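Local coordinates for FBP protein (Leishmania major, PDB 5OEZ) that probably hydrolyses fructose 1,6-bisphosphate to fructose 6-phosphate and phosphate, a magnesium-dependent step of gluconeogenesis, and has a binding site for the nucleotide AMP, at residues D27-L31 and G111-I115; G137-P142 and L160-V166; A34-V39 and A80-L85. One frame throughout, in Å; residues are numbered along the deposited sequence.

Interaction 1: residues D27-L31 and G111-I115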
ATOM      1  N   ASP C  27     -20.977  12.996  19.063  1.00 73.40           N
ATOM      2  CA  ASP C  27     -19.658  13.240  19.653  1.00 67.94           C
ATOM      3  C   ASP C  27     -18.784  11.983  19.595  1.00 56.37           C
ATOM      4  O   ASP C  27     -17.604  12.056  19.270  1.00 58.84           O
ATOM      5  CB  ASP C  27     -19.777  13.701  21.118  1.00 76.94           C
ATOM      6  CG  ASP C  27     -19.925  15.216  21.263  1.00 98.71           C
ATOM      7  OD1 ASP C  27     -20.636  15.835  20.437  1.00107.44           O
ATOM      8  OD2 ASP C  27     -19.325  15.781  22.219  1.00 99.22           O
ATOM      9  N   PHE C  28     -19.373  10.829  19.875  1.00 52.76           N
ATOM     10  CA  PHE C  28     -18.606   9.592  19.978  1.00 56.97           C
ATOM     11  C   PHE C  28     -18.049   9.163  18.614  1.00 51.11           C
ATOM     12  O   PHE C  28     -16.920   8.658  18.522  1.00 54.71           O
ATOM     13  CB  PHE C  28     -19.442   8.467  20.625  1.00 54.60           C
ATOM     14  CG  PHE C  28     -18.638   7.236  20.960  1.00 52.58           C
ATOM     15  CD1 PHE C  28     -17.604   7.304  21.872  1.00 53.27           C
ATOM     16  CD2 PHE C  28     -18.913   6.013  20.355  1.00 50.26           C
ATOM     17  CE1 PHE C  28     -16.848   6.180  22.170  1.00 55.03           C
ATOM     18  CE2 PHE C  28     -18.167   4.890  20.645  1.00 52.69           C
ATOM     19  CZ  PHE C  28     -17.132   4.969  21.560  1.00 53.18           C
ATOM     20  N   THR C  29     -18.843   9.352  17.569  1.00 51.20           N
ATOM     21  CA  THR C  29     -18.411   9.090  16.210  1.00 46.08           C
ATOM     22  C   THR C  29     -17.183   9.924  15.856  1.00 43.66           C
ATOM     23  O   THR C  29     -16.204   9.396  15.312  1.00 42.70           O
ATOM     24  CB  THR C  29     -19.569   9.367  15.240  1.00 51.08           C
ATOM     25  OG1 THR C  29     -20.641   8.473  15.540  1.00 49.49           O
ATOM     26  CG2 THR C  29     -19.164   9.142  13.780  1.00 55.90           C
ATOM     27  N   LEU C  30     -17.232  11.220  16.154  1.00 44.99           N
ATOM     28  CA  LEU C  30     -16.101  12.097  15.866  1.00 48.28           C
ATOM     29  C   LEU C  30     -14.874  11.682  16.663  1.00 54.29           C
ATOM     30  O   LEU C  30     -13.766  11.679  16.123  1.00 54.78           O
ATOM     31  CB  LEU C  30     -16.443  13.570  16.108  1.00 52.57           C
ATOM     32  CG  LEU C  30     -17.576  14.196  15.282  1.00 57.53           C
ATOM     33  CD1 LEU C  30     -17.604  15.708  15.477  1.00 58.13           C
ATOM     34  CD2 LEU C  30     -17.468  13.857  13.810  1.00 60.41           C
ATOM     35  N   LEU C  31     -15.069  11.307  17.931  1.00 49.28           N
ATOM     36  CA  LEU C  31     -13.969  10.790  18.744  1.00 48.55           C
ATOM     37  C   LEU C  31     -13.311   9.556  18.098  1.00 42.94           C
ATOM     38  O   LEU C  31     -12.097   9.483  17.980  1.00 39.18           O
ATOM     39  CB  LEU C  31     -14.454  10.432  20.147  1.00 52.40           C
ATOM     40  CG  LEU C  31     -13.394   9.945  21.137  1.00 52.37           C
ATOM     41  CD1 LEU C  31     -12.571  11.129  21.608  1.00 64.22           C
ATOM     42  CD2 LEU C  31     -14.045   9.266  22.332  1.00 57.05           C
ATOM     43  N   GLY C 111     -15.567  19.397  23.895  1.00 75.27           N
ATOM     44  CA  GLY C 111     -16.622  18.372  24.025  1.00 71.43           C
ATOM     45  C   GLY C 111     -16.789  17.897  25.462  1.00 73.27           C
ATOM     46  O   GLY C 111     -16.430  18.612  26.394  1.00 74.67           O
ATOM     47  N   ASP C 112     -17.312  16.683  25.641  1.00 74.07           N
ATOM     48  CA  ASP C 112     -17.694  16.174  26.978  1.00 69.76           C
ATOM     49  C   ASP C 112     -17.031  14.841  27.354  1.00 60.01           C
ATOM     50  O   ASP C 112     -17.399  14.225  28.358  1.00 60.15           O
ATOM     51  CB  ASP C 112     -19.243  16.138  27.132  1.00 95.41           C
ATOM     52  CG  ASP C 112     -19.957  15.488  25.949  1.00117.31           C
ATOM     53  OD1 ASP C 112     -19.310  14.852  25.081  1.00132.73           O
ATOM     54  OD2 ASP C 112     -21.196  15.640  25.896  1.00116.81           O
ATOM     55  N   TYR C 113     -16.024  14.416  26.590  1.00 54.96           N
ATOM     56  CA  TYR C 113     -15.279  13.201  26.909  1.00 57.92           C
ATOM     57  C   TYR C 113     -13.943  13.515  27.582  1.00 52.51           C
ATOM     58  O   TYR C 113     -13.256  14.468  27.214  1.00 50.82           O
ATOM     59  CB  TYR C 113     -15.069  12.342  25.654  1.00 56.49           C
ATOM     60  CG  TYR C 113     -16.352  11.716  25.166  1.00 58.17           C
ATOM     61  CD1 TYR C 113     -17.047  10.813  25.962  1.00 56.51           C
ATOM     62  CD2 TYR C 113     -16.867  12.011  23.905  1.00 61.58           C
ATOM     63  CE1 TYR C 113     -18.218  10.218  25.523  1.00 58.27           C
ATOM     64  CE2 TYR C 113     -18.045  11.426  23.462  1.00 62.19           C
ATOM     65  CZ  TYR C 113     -18.720  10.532  24.275  1.00 68.54           C
ATOM     66  OH  TYR C 113     -19.897   9.943  23.852  1.00 60.32           O
ATOM     67  N   LEU C 114     -13.596  12.703  28.582  1.00 51.65           N
ATOM     68  CA  LEU C 114     -12.258  12.692  29.180  1.00 52.59           C
ATOM     69  C   LEU C 114     -11.585  11.457  28.615  1.00 49.43           C
ATOM     70  O   LEU C 114     -12.132  10.368  28.739  1.00 48.84           O
ATOM     71  CB  LEU C 114     -12.323  12.576  30.709  1.00 53.45           C
ATOM     72  CG  LEU C 114     -12.972  13.723  31.509  1.00 60.86           C
ATOM     73  CD1 LEU C 114     -14.476  13.589  31.559  1.00 57.90           C
ATOM     74  CD2 LEU C 114     -12.418  13.755  32.929  1.00 70.31           C
ATOM     75  N   ILE C 115     -10.410  11.607  28.009  1.00 45.04           N
ATOM     76  CA  ILE C 115      -9.735  10.464  27.398  1.00 42.15           C
ATOM     77  C   ILE C 115      -8.307  10.351  27.913  1.00 45.08           C
ATOM     78  O   ILE C 115      -7.569  11.328  27.968  1.00 47.58           O
ATOM     79  CB  ILE C 115      -9.804  10.484  25.856  1.00 45.21           C
ATOM     80  CG1 ILE C 115      -9.067   9.281  25.278  1.00 48.71           C
ATOM     81  CG2 ILE C 115      -9.238  11.765  25.273  1.00 44.06           C
ATOM     82  CD1 ILE C 115      -9.498   8.935  23.862  1.00 53.73           C
TER

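Interaction 2: residues G137-P142 and L160-V166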
ATOM      1  N   GLY C 137      -8.933   4.820  27.254  1.00 36.21           N
ATOM      2  CA  GLY C 137     -10.157   4.681  28.028  1.00 36.54           C
ATOM      3  C   GLY C 137     -10.844   6.023  28.025  1.00 39.23           C
ATOM      4  O   GLY C 137     -10.188   7.062  28.129  1.00 36.44           O
ATOM      5  N   VAL C 138     -12.168   5.993  27.944  1.00 39.75           N
ATOM      6  CA  VAL C 138     -12.983   7.195  27.805  1.00 42.26           C
ATOM      7  C   VAL C 138     -14.036   7.277  28.927  1.00 42.32           C
ATOM      8  O   VAL C 138     -14.739   6.307  29.208  1.00 38.60           O
ATOM      9  CB  VAL C 138     -13.716   7.193  26.442  1.00 44.51           C
ATOM     10  CG1 VAL C 138     -14.490   8.503  26.214  1.00 46.93           C
ATOM     11  CG2 VAL C 138     -12.756   6.949  25.286  1.00 41.74           C
ATOM     12  N   TRP C 139     -14.112   8.436  29.569  1.00 44.78           N
ATOM     13  CA  TRP C 139     -15.098   8.728  30.608  1.00 49.09           C
ATOM     14  C   TRP C 139     -15.908   9.924  30.112  1.00 57.76           C
ATOM     15  O   TRP C 139     -15.488  10.618  29.171  1.00 53.54           O
ATOM     16  CB  TRP C 139     -14.414   9.106  31.918  1.00 45.41           C
ATOM     17  CG  TRP C 139     -13.930   7.975  32.749  1.00 46.84           C
ATOM     18  CD1 TRP C 139     -14.536   7.455  33.853  1.00 48.08           C
ATOM     19  CD2 TRP C 139     -12.703   7.265  32.598  1.00 45.42           C
ATOM     20  NE1 TRP C 139     -13.776   6.453  34.391  1.00 55.41           N
ATOM     21  CE2 TRP C 139     -12.636   6.319  33.646  1.00 49.57           C
ATOM     22  CE3 TRP C 139     -11.649   7.335  31.685  1.00 50.61           C
ATOM     23  CZ2 TRP C 139     -11.565   5.442  33.801  1.00 48.26           C
ATOM     24  CZ3 TRP C 139     -10.567   6.457  31.844  1.00 48.43           C
ATOM     25  CH2 TRP C 139     -10.545   5.517  32.883  1.00 45.18           C
ATOM     26  N   ARG C 140     -17.029  10.181  30.778  1.00 51.70           N
ATOM     27  CA  ARG C 140     -17.878  11.330  30.468  1.00 68.95           C
ATOM     28  C   ARG C 140     -17.891  12.324  31.642  1.00 60.45           C
ATOM     29  O   ARG C 140     -17.737  11.933  32.796  1.00 63.09           O
ATOM     30  CB  ARG C 140     -19.283  10.838  30.110  1.00 72.52           C
ATOM     31  CG  ARG C 140     -20.223  11.936  29.671  1.00 91.24           C
ATOM     32  CD  ARG C 140     -21.596  11.383  29.370  1.00103.36           C
ATOM     33  NE  ARG C 140     -21.559  10.733  28.069  1.00 98.33           N
ATOM     34  CZ  ARG C 140     -21.786  11.330  26.901  1.00104.95           C
ATOM     35  NH1 ARG C 140     -22.099  12.624  26.825  1.00117.15           N
ATOM     36  NH2 ARG C 140     -21.709  10.616  25.783  1.00117.96           N
ATOM     37  N   LEU C 141     -18.027  13.617  31.351  1.00 65.65           N
ATOM     38  CA  LEU C 141     -18.242  14.601  32.415  1.00 75.38           C
ATOM     39  C   LEU C 141     -19.427  14.148  33.252  1.00 73.82           C
ATOM     40  O   LEU C 141     -20.496  13.897  32.686  1.00 67.16           O
ATOM     41  CB  LEU C 141     -18.592  15.981  31.855  1.00 82.63           C
ATOM     42  CG  LEU C 141     -17.512  16.971  31.459  1.00 88.91           C
ATOM     43  CD1 LEU C 141     -18.171  18.256  30.962  1.00 92.07           C
ATOM     44  CD2 LEU C 141     -16.603  17.249  32.634  1.00 90.16           C
ATOM     45  N   PRO C 142     -19.251  14.032  34.585  1.00 74.56           N
ATOM     46  CA  PRO C 142     -20.450  13.901  35.420  1.00 88.05           C
ATOM     47  C   PRO C 142     -21.439  15.048  35.185  1.00 89.47           C
ATOM     48  O   PRO C 142     -21.049  16.117  34.708  1.00 80.57           O
ATOM     49  CB  PRO C 142     -19.892  13.939  36.845  1.00 88.82           C
ATOM     50  CG  PRO C 142     -18.521  13.372  36.702  1.00 83.65           C
ATOM     51  CD  PRO C 142     -18.019  13.897  35.383  1.00 77.45           C
ATOM     52  N   LEU C 160     -14.138   9.755  39.992  1.00 73.32           N
ATOM     53  CA  LEU C 160     -14.469   8.680  39.044  1.00 77.58           C
ATOM     54  C   LEU C 160     -13.881   7.323  39.411  1.00 69.37           C
ATOM     55  O   LEU C 160     -12.935   7.234  40.200  1.00 83.90           O
ATOM     56  CB  LEU C 160     -14.012   9.074  37.636  1.00 84.49           C
ATOM     57  CG  LEU C 160     -14.683  10.333  37.065  1.00 94.64           C
ATOM     58  CD1 LEU C 160     -14.015  10.734  35.762  1.00 87.02           C
ATOM     59  CD2 LEU C 160     -16.184  10.139  36.867  1.00 93.32           C
ATOM     60  N   LYS C 161     -14.472   6.271  38.850  1.00 62.84           N
ATOM     61  CA  LYS C 161     -13.927   4.907  38.925  1.00 72.99           C
ATOM     62  C   LYS C 161     -13.984   4.269  37.546  1.00 67.28           C
ATOM     63  O   LYS C 161     -14.679   4.760  36.652  1.00 56.78           O
ATOM     64  CB  LYS C 161     -14.722   4.032  39.898  1.00 86.30           C
ATOM     65  CG  LYS C 161     -14.570   4.380  41.373  1.00 93.30           C
ATOM     66  CD  LYS C 161     -15.172   3.273  42.243  1.00 93.36           C
ATOM     67  CE  LYS C 161     -14.870   3.432  43.755  1.00107.94           C
ATOM     68  NZ  LYS C 161     -15.963   3.139  44.729  1.00121.60           N
ATOM     69  N   GLY C 162     -13.271   3.157  37.388  1.00 52.40           N
ATOM     70  CA  GLY C 162     -13.331   2.367  36.168  1.00 54.03           C
ATOM     71  C   GLY C 162     -14.734   1.920  35.781  1.00 55.03           C
ATOM     72  O   GLY C 162     -15.030   1.777  34.599  1.00 48.91           O
ATOM     73  N   THR C 163     -15.601   1.724  36.775  1.00 52.29           N
ATOM     74  CA  THR C 163     -16.987   1.316  36.548  1.00 49.54           C
ATOM     75  C   THR C 163     -17.840   2.393  35.864  1.00 52.91           C
ATOM     76  O   THR C 163     -18.895   2.066  35.336  1.00 56.43           O
ATOM     77  CB  THR C 163     -17.678   0.868  37.867  1.00 50.60           C
ATOM     78  OG1 THR C 163     -17.473   1.860  38.876  1.00 57.73           O
ATOM     79  CG2 THR C 163     -17.102  -0.459  38.356  1.00 47.92           C
ATOM     80  N   ASP C 164     -17.386   3.653  35.880  1.00 56.88           N
ATOM     81  CA  ASP C 164     -18.029   4.787  35.173  1.00 55.71           C
ATOM     82  C   ASP C 164     -17.530   4.986  33.726  1.00 59.83           C
ATOM     83  O   ASP C 164     -18.005   5.874  33.014  1.00 63.73           O
ATOM     84  CB  ASP C 164     -17.746   6.092  35.933  1.00 68.07           C
ATOM     85  CG  ASP C 164     -18.265   6.067  37.364  1.00 82.97           C
ATOM     86  OD1 ASP C 164     -19.484   5.851  37.527  1.00 76.45           O
ATOM     87  OD2 ASP C 164     -17.460   6.279  38.310  1.00 85.79           O
ATOM     88  N   MET C 165     -16.545   4.191  33.316  1.00 53.85           N
ATOM     89  CA  MET C 165     -15.918   4.324  32.009  1.00 61.12           C
ATOM     90  C   MET C 165     -16.947   3.958  30.929  1.00 52.48           C
ATOM     91  O   MET C 165     -17.549   2.898  30.982  1.00 53.27           O
ATOM     92  CB  MET C 165     -14.674   3.413  31.941  1.00 50.51           C
ATOM     93  CG  MET C 165     -13.614   3.779  30.913  1.00 63.99           C
ATOM     94  SD  MET C 165     -12.266   2.563  30.749  1.00 54.76           S
ATOM     95  CE  MET C 165     -12.069   2.022  32.440  1.00 58.34           C
ATOM     96  N   VAL C 166     -17.144   4.844  29.962  1.00 46.85           N
ATOM     97  CA  VAL C 166     -18.111   4.584  28.881  1.00 47.95           C
ATOM     98  C   VAL C 166     -17.529   3.824  27.676  1.00 50.24           C
ATOM     99  O   VAL C 166     -18.276   3.165  26.971  1.00 45.63           O
ATOM    100  CB  VAL C 166     -18.822   5.841  28.371  1.00 48.58           C
ATOM    101  CG1 VAL C 166     -19.454   6.595  29.528  1.00 47.39           C
ATOM    102  CG2 VAL C 166     -17.867   6.711  27.588  1.00 50.48           C
TER

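Interaction 3: residues A34-V39 and A80-L85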
ATOM      1  N   ALA C  34     -11.221  10.352  15.085  1.00 43.85           N
ATOM      2  CA  ALA C  34      -9.929  10.892  15.481  1.00 42.45           C
ATOM      3  C   ALA C  34      -8.952   9.774  15.923  1.00 40.00           C
ATOM      4  O   ALA C  34      -7.765   9.803  15.568  1.00 39.12           O
ATOM      5  CB  ALA C  34     -10.111  11.931  16.568  1.00 45.76           C
ATOM      6  N   ILE C  35      -9.461   8.790  16.660  1.00 41.47           N
ATOM      7  CA  ILE C  35      -8.649   7.656  17.113  1.00 43.51           C
ATOM      8  C   ILE C  35      -8.196   6.775  15.947  1.00 48.46           C
ATOM      9  O   ILE C  35      -7.042   6.329  15.905  1.00 48.92           O
ATOM     10  CB  ILE C  35      -9.390   6.829  18.187  1.00 43.16           C
ATOM     11  CG1 ILE C  35      -9.480   7.648  19.487  1.00 50.29           C
ATOM     12  CG2 ILE C  35      -8.669   5.518  18.482  1.00 42.85           C
ATOM     13  CD1 ILE C  35     -10.289   7.017  20.598  1.00 46.60           C
ATOM     14  N   GLN C  36      -9.109   6.491  15.024  1.00 46.21           N
ATOM     15  CA  GLN C  36      -8.761   5.714  13.837  1.00 46.98           C
ATOM     16  C   GLN C  36      -7.662   6.396  13.043  1.00 48.17           C
ATOM     17  O   GLN C  36      -6.715   5.736  12.619  1.00 43.58           O
ATOM     18  CB  GLN C  36      -9.959   5.532  12.932  1.00 50.02           C
ATOM     19  CG  GLN C  36     -10.970   4.537  13.440  1.00 56.50           C
ATOM     20  CD  GLN C  36     -12.148   4.468  12.492  1.00 61.19           C
ATOM     21  OE1 GLN C  36     -12.066   3.828  11.446  1.00 67.48           O
ATOM     22  NE2 GLN C  36     -13.250   5.133  12.850  1.00 56.63           N
ATOM     23  N   THR C  37      -7.787   7.707  12.853  1.00 39.38           N
ATOM     24  CA  THR C  37      -6.787   8.450  12.108  1.00 44.20           C
ATOM     25  C   THR C  37      -5.439   8.363  12.782  1.00 43.45           C
ATOM     26  O   THR C  37      -4.401   8.161  12.106  1.00 44.98           O
ATOM     27  CB  THR C  37      -7.190   9.932  11.922  1.00 44.93           C
ATOM     28  OG1 THR C  37      -8.452   9.989  11.264  1.00 45.10           O
ATOM     29  CG2 THR C  37      -6.179  10.663  11.060  1.00 49.98           C
ATOM     30  N   SER C  38      -5.446   8.511  14.112  1.00 43.34           N
ATOM     31  CA  SER C  38      -4.206   8.449  14.911  1.00 45.02           C
ATOM     32  C   SER C  38      -3.524   7.102  14.750  1.00 38.73           C
ATOM     33  O   SER C  38      -2.307   7.024  14.570  1.00 44.46           O
ATOM     34  CB  SER C  38      -4.496   8.694  16.397  1.00 44.77           C
ATOM     35  OG  SER C  38      -5.131   9.944  16.593  1.00 48.18           O
ATOM     36  N   VAL C  39      -4.329   6.049  14.817  1.00 36.63           N
ATOM     37  CA  VAL C  39      -3.822   4.683  14.711  1.00 40.90           C
ATOM     38  C   VAL C  39      -3.173   4.443  13.349  1.00 40.14           C
ATOM     39  O   VAL C  39      -2.112   3.818  13.275  1.00 40.75           O
ATOM     40  CB  VAL C  39      -4.917   3.652  15.042  1.00 38.37           C
ATOM     41  CG1 VAL C  39      -4.473   2.228  14.731  1.00 40.56           C
ATOM     42  CG2 VAL C  39      -5.260   3.727  16.533  1.00 40.70           C
ATOM     43  N   ALA C  80       0.457  12.795  17.406  1.00 50.80           N
ATOM     44  CA  ALA C  80      -0.651  12.400  16.543  1.00 49.28           C
ATOM     45  C   ALA C  80      -1.951  12.293  17.312  1.00 50.54           C
ATOM     46  O   ALA C  80      -2.935  12.960  16.978  1.00 61.19           O
ATOM     47  CB  ALA C  80      -0.342  11.076  15.869  1.00 47.81           C
ATOM     48  N   PHE C  81      -1.948  11.482  18.363  1.00 53.16           N
ATOM     49  CA  PHE C  81      -3.134  11.352  19.219  1.00 49.41           C
ATOM     50  C   PHE C  81      -3.659  12.699  19.706  1.00 50.88           C
ATOM     51  O   PHE C  81      -4.857  12.946  19.637  1.00 51.72           O
ATOM     52  CB  PHE C  81      -2.880  10.441  20.409  1.00 46.35           C
ATOM     53  CG  PHE C  81      -3.301   9.017  20.186  1.00 43.98           C
ATOM     54  CD1 PHE C  81      -4.629   8.661  20.287  1.00 40.74           C
ATOM     55  CD2 PHE C  81      -2.361   8.028  19.909  1.00 46.05           C
ATOM     56  CE1 PHE C  81      -5.029   7.347  20.090  1.00 44.77           C
ATOM     57  CE2 PHE C  81      -2.746   6.712  19.721  1.00 44.12           C
ATOM     58  CZ  PHE C  81      -4.085   6.368  19.811  1.00 44.95           C
ATOM     59  N   LYS C  82      -2.771  13.564  20.169  1.00 53.01           N
ATOM     60  CA  LYS C  82      -3.192  14.859  20.706  1.00 58.13           C
ATOM     61  C   LYS C  82      -3.769  15.765  19.650  1.00 56.86           C
ATOM     62  O   LYS C  82      -4.768  16.438  19.897  1.00 57.14           O
ATOM     63  CB  LYS C  82      -2.041  15.582  21.414  1.00 58.53           C
ATOM     64  CG  LYS C  82      -1.580  14.895  22.677  1.00 61.02           C
ATOM     65  CD  LYS C  82      -0.586  15.712  23.506  1.00 64.34           C
ATOM     66  CE  LYS C  82       0.438  16.513  22.723  1.00 73.43           C
ATOM     67  NZ  LYS C  82       1.418  17.069  23.695  1.00 79.64           N
ATOM     68  N   ALA C  83      -3.132  15.799  18.482  1.00 55.83           N
ATOM     69  CA  ALA C  83      -3.552  16.710  17.420  1.00 51.62           C
ATOM     70  C   ALA C  83      -4.939  16.355  16.902  1.00 53.36           C
ATOM     71  O   ALA C  83      -5.814  17.222  16.788  1.00 58.36           O
ATOM     72  CB  ALA C  83      -2.550  16.703  16.287  1.00 52.34           C
ATOM     73  N   TYR C  84      -5.152  15.075  16.631  1.00 46.86           N
ATOM     74  CA  TYR C  84      -6.420  14.629  16.104  1.00 44.88           C
ATOM     75  C   TYR C  84      -7.538  14.649  17.149  1.00 46.64           C
ATOM     76  O   TYR C  84      -8.668  15.004  16.821  1.00 55.67           O
ATOM     77  CB  TYR C  84      -6.268  13.251  15.418  1.00 46.17           C
ATOM     78  CG  TYR C  84      -5.376  13.317  14.180  1.00 48.50           C
ATOM     79  CD1 TYR C  84      -5.721  14.121  13.097  1.00 49.57           C
ATOM     80  CD2 TYR C  84      -4.178  12.597  14.101  1.00 49.52           C
ATOM     81  CE1 TYR C  84      -4.899  14.210  11.982  1.00 53.33           C
ATOM     82  CE2 TYR C  84      -3.356  12.676  12.985  1.00 48.62           C
ATOM     83  CZ  TYR C  84      -3.726  13.477  11.927  1.00 52.05           C
ATOM     84  OH  TYR C  84      -2.927  13.574  10.822  1.00 58.70           O
ATOM     85  N   LEU C  85      -7.240  14.287  18.399  1.00 52.68           N
ATOM     86  CA  LEU C  85      -8.265  14.297  19.460  1.00 48.91           C
ATOM     87  C   LEU C  85      -8.707  15.710  19.805  1.00 51.47           C
ATOM     88  O   LEU C  85      -9.898  15.957  19.927  1.00 52.29           O
ATOM     89  CB  LEU C  85      -7.796  13.574  20.723  1.00 53.23           C
ATOM     90  CG  LEU C  85      -7.695  12.050  20.641  1.00 51.94           C
ATOM     91  CD1 LEU C  85      -6.911  11.504  21.820  1.00 60.35           C
ATOM     92  CD2 LEU C  85      -9.071  11.411  20.582  1.00 54.04           C
TER

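Interaction 1: residues D27-L31 and G111-I115
Y113, on strand 113-121, packs against D27, F28 and L31 in a buried helix-on-sheet contact, where the first turn of helix 27-47 rests on the large sheet of the N-terminal domain. The two short axes run at 27° to each other and come within 11.3 Å, with the tyrosine ring and the L31 and I115 side chains in between. L31 CD2 lies over one face of that ring, 4.2 Å from Y113 CD2. On the opposite face, shifted toward the rim, sits OD1 of the neighbouring D112. The backbone N of F28 comes to the ring edge, near its plane, while D27 CB reaches Y113 CE2 at 3.7 Å. With CG anti to its own carbonyl carbon (chi1 -70°), Y113 stretches across to the helix, and its hydroxyl ends beside F28 CB at 3.6 Å; the phenylalanine and tyrosine side chains cross at about a right angle.

This is the allosteric corner of the class 1 fructose-1,6-bisphosphatase fold: D27, F28, T29 and Y113 all take part in binding AMP, which is absent from this chain. I16 of helix 12-18, another residue of that site, touches F28.

Above the ring the contact turns polar. D27 OD2 and D112 OD1 stand 3.0 Å apart, two acceptors with their carboxylate planes turned 59° against each other. Such closeness would probably favour a proton on one of them, although long, weak ion pairs from D27 to R25 and from D112 to R140 may ease the charge, as may the helix N terminus at D27. Deeper in, L31 CD1 meets I115 CD1 at 4.4 Å, and V138 of the adjacent strand touches both residues as well as Y113.

Interaction 2: residues G137-P142 and L160-V166
One face of the W139 indole is covered by M165: CG stands 3.8 Å from the centroid of the six-membered ring, 7° off the normal, a CH-pi contact over the centre. SD follows on the same face in a Met-aromatic contact, and the chain then bends at chi3 (-36°), which brings CE back to W139 CZ2 at 3.7 Å. At the pyrrole edge the indole N-H points in the ring plane to the carbonyl of K161, NE1 to O 3.0 Å, and the bond is nearly straight at 173°. L160 runs antiparallel to the tryptophan side chain, its CD1 3.8 Å from W139 CD1, and its other methyl, CD2, meets P142 CG at 4.0 Å.

Strand 132-140 thereby receives the loop that leads out of helix 150-158 and into strand 167-173, its antiparallel neighbour. V166 N bonds to V138 O at 2.9 Å, just ahead of the pairing of V138 with S167. V138 CG1 and V166 CG2 touch beside it. G137, without a side chain, lets M165 SD lie 4.0 Å from its CA. Beyond W139 and M165 comes helix 281-294 of the C-terminal half, with L282, A286 and M290, so the contact lies where the two domains meet.

K161 is gripped twice more from within the loop: its N gives a bond to D164 OD2, and its O accepts D164 N from the face opposite the one used by W139 NE1. The buried indole nitrogen is thus satisfied by a carbonyl that a short 3-10 turn already holds, which fixes the rotation of the indole.

Interaction 3: residues A34-V39 and A80-L85
Helices 27-47 and 72-87 pass each other in nearly opposite directions, at 150° with the short axes 8.7 Å apart, and their backbones come closest at A34 with Y84 and S38 with F81. Small residues of the first helix make this possible. A34 CB sits against the backbone of the other helix, 3.4 Å from Y84 O, and also meets L85 CD2, which reaches on to I35 CG1 at 3.9 Å. S38 enters between two aromatic side chains. Its CB lies over the centre of the F81 ring, 3.8 Å from the centroid and 8° off the normal, while OG is 3.7 Å from Y84 CB. I35 CG2 and V39 CG2 come to F81 obliquely.

Next to the serine in sequence, T37 holds CG2 anti to its backbone N, which carries the methyl over the face of Y84, 3.8 Å from the ring centroid: a second CH-pi contact, with the two side chains crossing at about a right angle. The polar ends of this pair look elsewhere. T37 OG1 bonds to M33 O and to E198 of the second subunit, and Y84 OH to P9 O of that subunit, so this part of the helix pair also reaches the subunit interface. F81, on the other flank, meets F117 of strand 113-121 with planes about 25° apart.

Between the helices the chemistry is almost wholly apolar, and the one hydroxyl at its middle is paid for at home: S38 OG turns back to A34 O at 2.8 Å, on the opposite face of that carbonyl from S38 N. The serine therefore presents its CB to F81 while its hydroxyl remains satisfied in a buried place.

In the fold
From the N terminus, helix 27-47 is the first element in these contacts and serves two: 27-31 opens interaction 1 and 34-39 opens interaction 3. Interaction 3 closes first, when helix 72-87 returns alongside, and so lies nested in the larger loop that interaction 1 shuts at 111-115. I115 and L85 touch each other, and each touches L31 and I35, joining the two contacts into one apolar layer between the helix pair and the sheet. Interaction 2 follows in series, closing a short loop around helix 150-158. Its strand 132-140 is the antiparallel neighbour of 113-121, bonded through L114 with W139, so interactions 1 and 2 share the sheet, whereas interactions 2 and 3 do not touch.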